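Long-range contacts in sialidase domain-containing protein (Dyadobacter fermentans, PDB 5HX0), which is of unknown function but carries a sialidase-like BNR domain folded as a six-bladed beta-propeller, and so may act on glycans: residues G329-P334 with L366-A371; V356-G361 with V381-N386. One frame throughout, in Å; residues are numbered along the deposited sequence.

Interaction 1. Residues G329-P334 with L366-A371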
loop_
_atom_site.group_PDB
_atom_site.type_symbol
_atom_site.label_atom_id
_atom_site.label_comp_id
_atom_site.label_asym_id
_atom_site.label_seq_id
_atom_site.Cartn_x
_atom_site.Cartn_y
_atom_site.Cartn_z
ATOM N N GLY A 329 -19.676 -17.824 10.628
ATOM C CA GLY A 329 -19.196 -18.808 9.686
ATOM C C GLY A 329 -19.386 -20.216 10.217
ATOM O O GLY A 329 -19.379 -20.464 11.428
ATOM N N TYR A 330 -19.570 -21.155 9.298
ATOM C CA TYR A 330 -19.752 -22.563 9.651
ATOM C C TYR A 330 -18.698 -23.368 8.901
ATOM O O TYR A 330 -18.910 -23.808 7.769
ATOM C CB TYR A 330 -21.157 -23.049 9.321
ATOM C CG TYR A 330 -21.483 -24.381 9.953
ATOM C CD1 TYR A 330 -21.702 -24.489 11.317
ATOM C CD2 TYR A 330 -21.568 -25.535 9.181
ATOM C CE1 TYR A 330 -22.027 -25.726 11.905
ATOM C CE2 TYR A 330 -21.884 -26.760 9.755
ATOM C CZ TYR A 330 -22.113 -26.846 11.111
ATOM O OH TYR A 330 -22.427 -28.066 11.671
ATOM N N ARG A 331 -17.566 -23.584 9.555
ATOM C CA ARG A 331 -16.430 -24.250 8.924
ATOM C C ARG A 331 -16.442 -25.735 9.242
ATOM O O ARG A 331 -15.466 -26.309 9.705
ATOM C CB ARG A 331 -15.126 -23.582 9.352
ATOM C CG ARG A 331 -14.908 -22.210 8.651
ATOM C CD ARG A 331 -13.911 -21.333 9.409
ATOM N NE ARG A 331 -13.395 -20.233 8.595
ATOM C CZ ARG A 331 -12.358 -19.457 8.928
ATOM N NH1 ARG A 331 -11.957 -18.502 8.094
ATOM N NH2 ARG A 331 -11.721 -19.620 10.089
ATOM N N HIS A 332 -17.609 -26.342 9.035
ATOM C CA HIS A 332 -17.807 -27.787 9.123
ATOM C C HIS A 332 -18.672 -28.190 7.941
ATOM O O HIS A 332 -19.260 -27.340 7.276
ATOM C CB HIS A 332 -18.463 -28.176 10.449
ATOM C CG HIS A 332 -17.832 -27.513 11.629
ATOM N ND1 HIS A 332 -16.728 -28.032 12.267
ATOM C CD2 HIS A 332 -18.105 -26.339 12.243
ATOM C CE1 HIS A 332 -16.373 -27.227 13.252
ATOM N NE2 HIS A 332 -17.187 -26.185 13.255
ATOM N N LYS A 333 -18.748 -29.488 7.659
ATOM C CA LYS A 333 -19.625 -29.946 6.576
ATOM C C LYS A 333 -21.084 -29.747 6.947
ATOM O O LYS A 333 -21.503 -30.091 8.050
ATOM C CB LYS A 333 -19.380 -31.429 6.243
ATOM C CG LYS A 333 -17.942 -31.774 5.876
ATOM C CD LYS A 333 -17.331 -30.763 4.897
ATOM C CE LYS A 333 -17.127 -31.344 3.488
ATOM N NZ LYS A 333 -16.692 -30.291 2.494
ATOM N N PRO A 334 -21.871 -29.179 6.034
ATOM C CA PRO A 334 -21.483 -28.592 4.751
ATOM C C PRO A 334 -21.006 -27.149 4.941
ATOM O O PRO A 334 -21.701 -26.371 5.603
ATOM C CB PRO A 334 -22.776 -28.642 3.944
ATOM C CG PRO A 334 -23.845 -28.513 4.964
ATOM C CD PRO A 334 -23.317 -29.066 6.272
ATOM N N LEU A 366 -13.168 -19.385 4.357
ATOM C CA LEU A 366 -14.376 -18.619 4.050
ATOM C C LEU A 366 -14.956 -18.160 5.379
ATOM O O LEU A 366 -14.444 -18.515 6.443
ATOM C CB LEU A 366 -15.396 -19.453 3.247
ATOM C CG LEU A 366 -15.729 -20.870 3.749
ATOM C CD1 LEU A 366 -16.595 -20.869 5.026
ATOM C CD2 LEU A 366 -16.441 -21.717 2.659
ATOM N N GLY A 367 -16.058 -17.405 5.317
ATOM C CA GLY A 367 -16.790 -17.031 6.512
ATOM C C GLY A 367 -16.660 -15.575 6.913
ATOM O O GLY A 367 -16.728 -14.674 6.067
ATOM N N TYR A 368 -16.469 -15.329 8.208
ATOM C CA TYR A 368 -16.392 -13.978 8.756
ATOM C C TYR A 368 -17.556 -13.088 8.291
ATOM O O TYR A 368 -17.320 -12.005 7.748
ATOM C CB TYR A 368 -15.058 -13.337 8.393
ATOM C CG TYR A 368 -13.867 -13.851 9.188
ATOM C CD1 TYR A 368 -13.511 -15.199 9.174
ATOM C CD2 TYR A 368 -13.117 -12.983 9.978
ATOM C CE1 TYR A 368 -12.422 -15.679 9.911
ATOM C CE2 TYR A 368 -12.034 -13.442 10.714
ATOM C CZ TYR A 368 -11.693 -14.788 10.678
ATOM O OH TYR A 368 -10.610 -15.219 11.412
ATOM N N PRO A 369 -18.798 -13.508 8.508
ATOM C CA PRO A 369 -19.914 -12.676 8.043
ATOM C C PRO A 369 -20.059 -11.384 8.839
ATOM O O PRO A 369 -19.664 -11.269 10.001
ATOM C CB PRO A 369 -21.146 -13.584 8.207
ATOM C CG PRO A 369 -20.759 -14.492 9.353
ATOM C CD PRO A 369 -19.272 -14.735 9.172
ATOM N N TRP A 370 -20.682 -10.411 8.184
ATOM C CA TRP A 370 -20.923 -9.090 8.752
ATOM C C TRP A 370 -22.174 -8.538 8.085
ATOM O O TRP A 370 -22.216 -8.433 6.854
ATOM C CB TRP A 370 -19.706 -8.173 8.508
ATOM C CG TRP A 370 -19.648 -6.952 9.388
ATOM C CD1 TRP A 370 -20.513 -5.893 9.394
ATOM C CD2 TRP A 370 -18.659 -6.673 10.383
ATOM N NE1 TRP A 370 -20.109 -4.953 10.344
ATOM C CE2 TRP A 370 -18.971 -5.419 10.957
ATOM C CE3 TRP A 370 -17.517 -7.352 10.827
ATOM C CZ2 TRP A 370 -18.175 -4.833 11.954
ATOM C CZ3 TRP A 370 -16.744 -6.776 11.811
ATOM C CH2 TRP A 370 -17.070 -5.531 12.365
ATOM N N ALA A 371 -23.193 -8.205 8.875
ATOM C CA ALA A 371 -24.486 -7.826 8.321
ATOM C C ALA A 371 -24.708 -6.322 8.413
ATOM O O ALA A 371 -24.173 -5.646 9.300
ATOM C CB ALA A 371 -25.629 -8.556 9.029
HETATM O O HOH W 1 -9.289 -17.315 9.516
#

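Interaction 2. Residues V356-G361 with V381-N386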
loop_
_atom_site.group_PDB
_atom_site.type_symbol
_atom_site.label_atom_id
_atom_site.label_comp_id
_atom_site.label_asym_id
_atom_site.label_seq_id
_atom_site.Cartn_x
_atom_site.Cartn_y
_atom_site.Cartn_z
ATOM N N VAL A 356 -29.789 -21.268 7.698
ATOM C CA VAL A 356 -28.624 -21.736 6.944
ATOM C C VAL A 356 -28.553 -20.942 5.647
ATOM O O VAL A 356 -29.413 -21.089 4.772
ATOM C CB VAL A 356 -28.669 -23.253 6.692
ATOM C CG1 VAL A 356 -27.398 -23.695 5.972
ATOM C CG2 VAL A 356 -28.795 -24.016 8.029
ATOM N N LEU A 357 -27.525 -20.095 5.504
ATOM C CA LEU A 357 -27.459 -19.229 4.325
ATOM C C LEU A 357 -26.668 -19.842 3.166
ATOM O O LEU A 357 -27.013 -19.625 1.999
ATOM C CB LEU A 357 -26.852 -17.865 4.691
ATOM C CG LEU A 357 -27.607 -17.055 5.749
ATOM C CD1 LEU A 357 -26.853 -15.779 6.078
ATOM C CD2 LEU A 357 -29.030 -16.734 5.275
ATOM N N ARG A 358 -25.602 -20.585 3.449
ATOM C CA ARG A 358 -24.763 -21.170 2.404
ATOM C C ARG A 358 -24.297 -22.535 2.869
ATOM O O ARG A 358 -23.935 -22.704 4.037
ATOM C CB ARG A 358 -23.508 -20.316 2.073
ATOM C CG ARG A 358 -23.767 -18.907 1.563
ATOM C CD ARG A 358 -24.341 -18.914 0.149
ATOM N NE ARG A 358 -23.416 -19.339 -0.895
ATOM C CZ ARG A 358 -22.803 -18.504 -1.734
ATOM N NH1 ARG A 358 -22.992 -17.192 -1.639
ATOM N NH2 ARG A 358 -22.014 -18.977 -2.677
ATOM N N THR A 359 -24.303 -23.503 1.951
ATOM C CA THR A 359 -23.773 -24.839 2.204
ATOM C C THR A 359 -22.771 -25.270 1.143
ATOM O O THR A 359 -22.305 -26.417 1.185
ATOM C CB THR A 359 -24.908 -25.884 2.256
ATOM O OG1 THR A 359 -25.630 -25.849 1.022
ATOM C CG2 THR A 359 -25.882 -25.588 3.394
ATOM N N ASP A 360 -22.432 -24.392 0.193
ATOM C CA ASP A 360 -21.685 -24.763 -1.006
ATOM C C ASP A 360 -20.208 -24.385 -0.945
ATOM O O ASP A 360 -19.558 -24.269 -1.997
ATOM C CB ASP A 360 -22.333 -24.123 -2.241
ATOM C CG ASP A 360 -22.460 -22.594 -2.132
ATOM O OD1 ASP A 360 -22.736 -22.077 -1.024
ATOM O OD2 ASP A 360 -22.294 -21.906 -3.166
ATOM N N GLY A 361 -19.652 -24.180 0.248
ATOM C CA GLY A 361 -18.257 -23.761 0.331
ATOM C C GLY A 361 -17.304 -24.863 -0.104
ATOM O O GLY A 361 -17.561 -26.053 0.090
ATOM N N VAL A 381 -26.229 -9.868 4.553
ATOM C CA VAL A 381 -25.203 -10.576 5.319
ATOM C C VAL A 381 -24.033 -10.756 4.360
ATOM O O VAL A 381 -24.081 -11.606 3.469
ATOM C CB VAL A 381 -25.699 -11.920 5.857
ATOM C CG1 VAL A 381 -24.587 -12.582 6.702
ATOM C CG2 VAL A 381 -26.998 -11.734 6.657
ATOM N N SER A 382 -22.986 -9.947 4.522
ATOM C CA SER A 382 -21.788 -10.160 3.731
ATOM C C SER A 382 -20.863 -11.158 4.425
ATOM O O SER A 382 -20.976 -11.420 5.623
ATOM C CB SER A 382 -21.040 -8.833 3.504
ATOM O OG SER A 382 -20.354 -8.441 4.694
ATOM N N TYR A 383 -19.940 -11.723 3.649
ATOM C CA TYR A 383 -18.961 -12.691 4.138
ATOM C C TYR A 383 -17.938 -12.865 3.028
ATOM O O TYR A 383 -18.112 -12.334 1.930
ATOM C CB TYR A 383 -19.602 -14.040 4.528
ATOM C CG TYR A 383 -20.678 -14.508 3.572
ATOM C CD1 TYR A 383 -20.353 -15.225 2.415
ATOM C CD2 TYR A 383 -22.025 -14.214 3.813
ATOM C CE1 TYR A 383 -21.346 -15.646 1.532
ATOM C CE2 TYR A 383 -23.022 -14.645 2.934
ATOM C CZ TYR A 383 -22.669 -15.344 1.797
ATOM O OH TYR A 383 -23.651 -15.756 0.930
ATOM N N TYR A 384 -16.844 -13.572 3.321
ATOM C CA TYR A 384 -16.008 -14.006 2.216
ATOM C C TYR A 384 -16.210 -15.499 2.019
ATOM O O TYR A 384 -16.754 -16.205 2.885
ATOM C CB TYR A 384 -14.515 -13.625 2.390
ATOM C CG TYR A 384 -13.656 -14.555 3.239
ATOM C CD1 TYR A 384 -13.775 -14.566 4.624
ATOM C CD2 TYR A 384 -12.681 -15.383 2.650
ATOM C CE1 TYR A 384 -12.965 -15.403 5.425
ATOM C CE2 TYR A 384 -11.867 -16.234 3.445
ATOM C CZ TYR A 384 -12.021 -16.226 4.838
ATOM O OH TYR A 384 -11.238 -17.050 5.647
ATOM N N PHE A 385 -15.862 -15.960 0.822
ATOM C CA PHE A 385 -16.365 -17.257 0.396
ATOM C C PHE A 385 -15.441 -17.847 -0.655
ATOM O O PHE A 385 -14.608 -17.154 -1.245
ATOM C CB PHE A 385 -17.795 -17.150 -0.162
ATOM C CG PHE A 385 -18.620 -18.376 0.095
ATOM C CD1 PHE A 385 -19.058 -18.657 1.379
ATOM C CD2 PHE A 385 -18.951 -19.248 -0.943
ATOM C CE1 PHE A 385 -19.825 -19.791 1.645
ATOM C CE2 PHE A 385 -19.698 -20.383 -0.705
ATOM C CZ PHE A 385 -20.138 -20.669 0.593
ATOM N N ASN A 386 -15.590 -19.152 -0.865
ATOM C CA ASN A 386 -14.988 -19.835 -1.999
ATOM C C ASN A 386 -15.869 -21.034 -2.314
ATOM O O ASN A 386 -16.427 -21.661 -1.405
ATOM C CB ASN A 386 -13.548 -20.314 -1.758
ATOM C CG ASN A 386 -13.482 -21.518 -0.833
ATOM O OD1 ASN A 386 -13.520 -22.665 -1.287
ATOM N ND2 ASN A 386 -13.416 -21.263 0.485
#

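Interaction 1. Residues G329-P334 with L366-A371
Arg-331 reaches across to the chain around Leu-366 and Tyr-368 and contributes the largest share of the buried surface. Its CG stands anti to the carbonyl carbon (chi1 -75°), and from there the chain runs extended to NE, which brings the guanidinium side-on to Leu-366 O. Two nitrogens grip this single oxygen: NE at 2.9 Å from Leu-366 O, nearly in line with the C=O bond, and NH1 at 3.0 Å from the same atom, with neither N-H pointing quite straight at it. Leu-366 CD1 lies 4.2 Å from Arg-331 CG, against the aliphatic part of the chain. Farther out, Arg-331 NH1 meets the edge of the Tyr-368 ring, 3.4 Å from CE1, with guanidinium and ring planes 53° apart. A water accepts from Arg-331 NH1 and donates to Tyr-368 OH, a hydroxyl that also bonds to Glu-265. Between the strands themselves, Pro-369 CD packs 3.4 Å from Gly-329 N, and the CA atoms of Gly-329 and Gly-367 approach to 4.4 Å. An acetate, probably from the crystallisation liquor, lies beside Tyr-368 and may mark a pocket. The inverse gamma turn centred on Arg-331, at the end of strand 324-330, thus joins one propeller blade to the next.

Interaction 2. Residues V356-G361 with V381-N386
At this interface between neighbouring propeller blades, Arg-358 reaches across to Tyr-383 and Phe-385. The arginine side chain curls at its two middle bonds, so that NE and NH2 meet the Asp-360 carboxylate, Arg-358 NE lying 2.8 Å from Asp-360 OD1 and Arg-358 NH2 3.0 Å from Asp-360 OD2. This side-on salt bridge uses the syn lone pair of each oxygen and fixes the rotation of the guanidinium. Arg-358 CZ sits over the Phe-385 ring face, toward its rim, in a cation-pi contact 4.1 Å from the centroid, with the guanidinium tilted 43° to the ring. Arg-358 NH1 gives a bent hydrogen bond to Tyr-383 OH (3.0 Å), tilted out of the guanidinium plane; the hydroxyl also bonds to Ser-397. The short segments 356-358 and 381-385 thus meet through side chains, as blades of a beta-propeller do, their axes 10.2 Å apart at closest and the N-to-C directions 48° apart. Within its own blade, strand 354-358 forms a classic beta bulge, Leu-357 and Arg-358 both set opposite Ile-337. At the other end of the contact, Leu-357 CD1 packs on Val-381 CG1 at 4.0 Å, the two side chains crossing at about a right angle. Near Asn-386 the backbones close in, and Gly-361 CA makes a CA-H...O contact of 3.3 Å with Asn-386 O.

How the interactions relate
From the N terminus, strand 42-51 forms an outer strand of the sheet that the C-terminal strands complete, so this last blade joins both ends of the chain. Much later come 329-334 and 356-361, in the blade of strands 314-318, 324-330, 336-342 and 354-358, then 366-371 and 381-386 in the last blade. Interaction 1 closes a loop across 31 residues, interaction 2 one across 19, and because the segments alternate the two loops cross. Both tie the same neighbouring sheets together: interaction 1 through the second strand of the blade, interaction 2 through its last, edge strand 354-358. Probable hydrogen bonds from Trp-370 N to Ser-382 O and from Gly-367 N to Tyr-384 O connect the contacts directly.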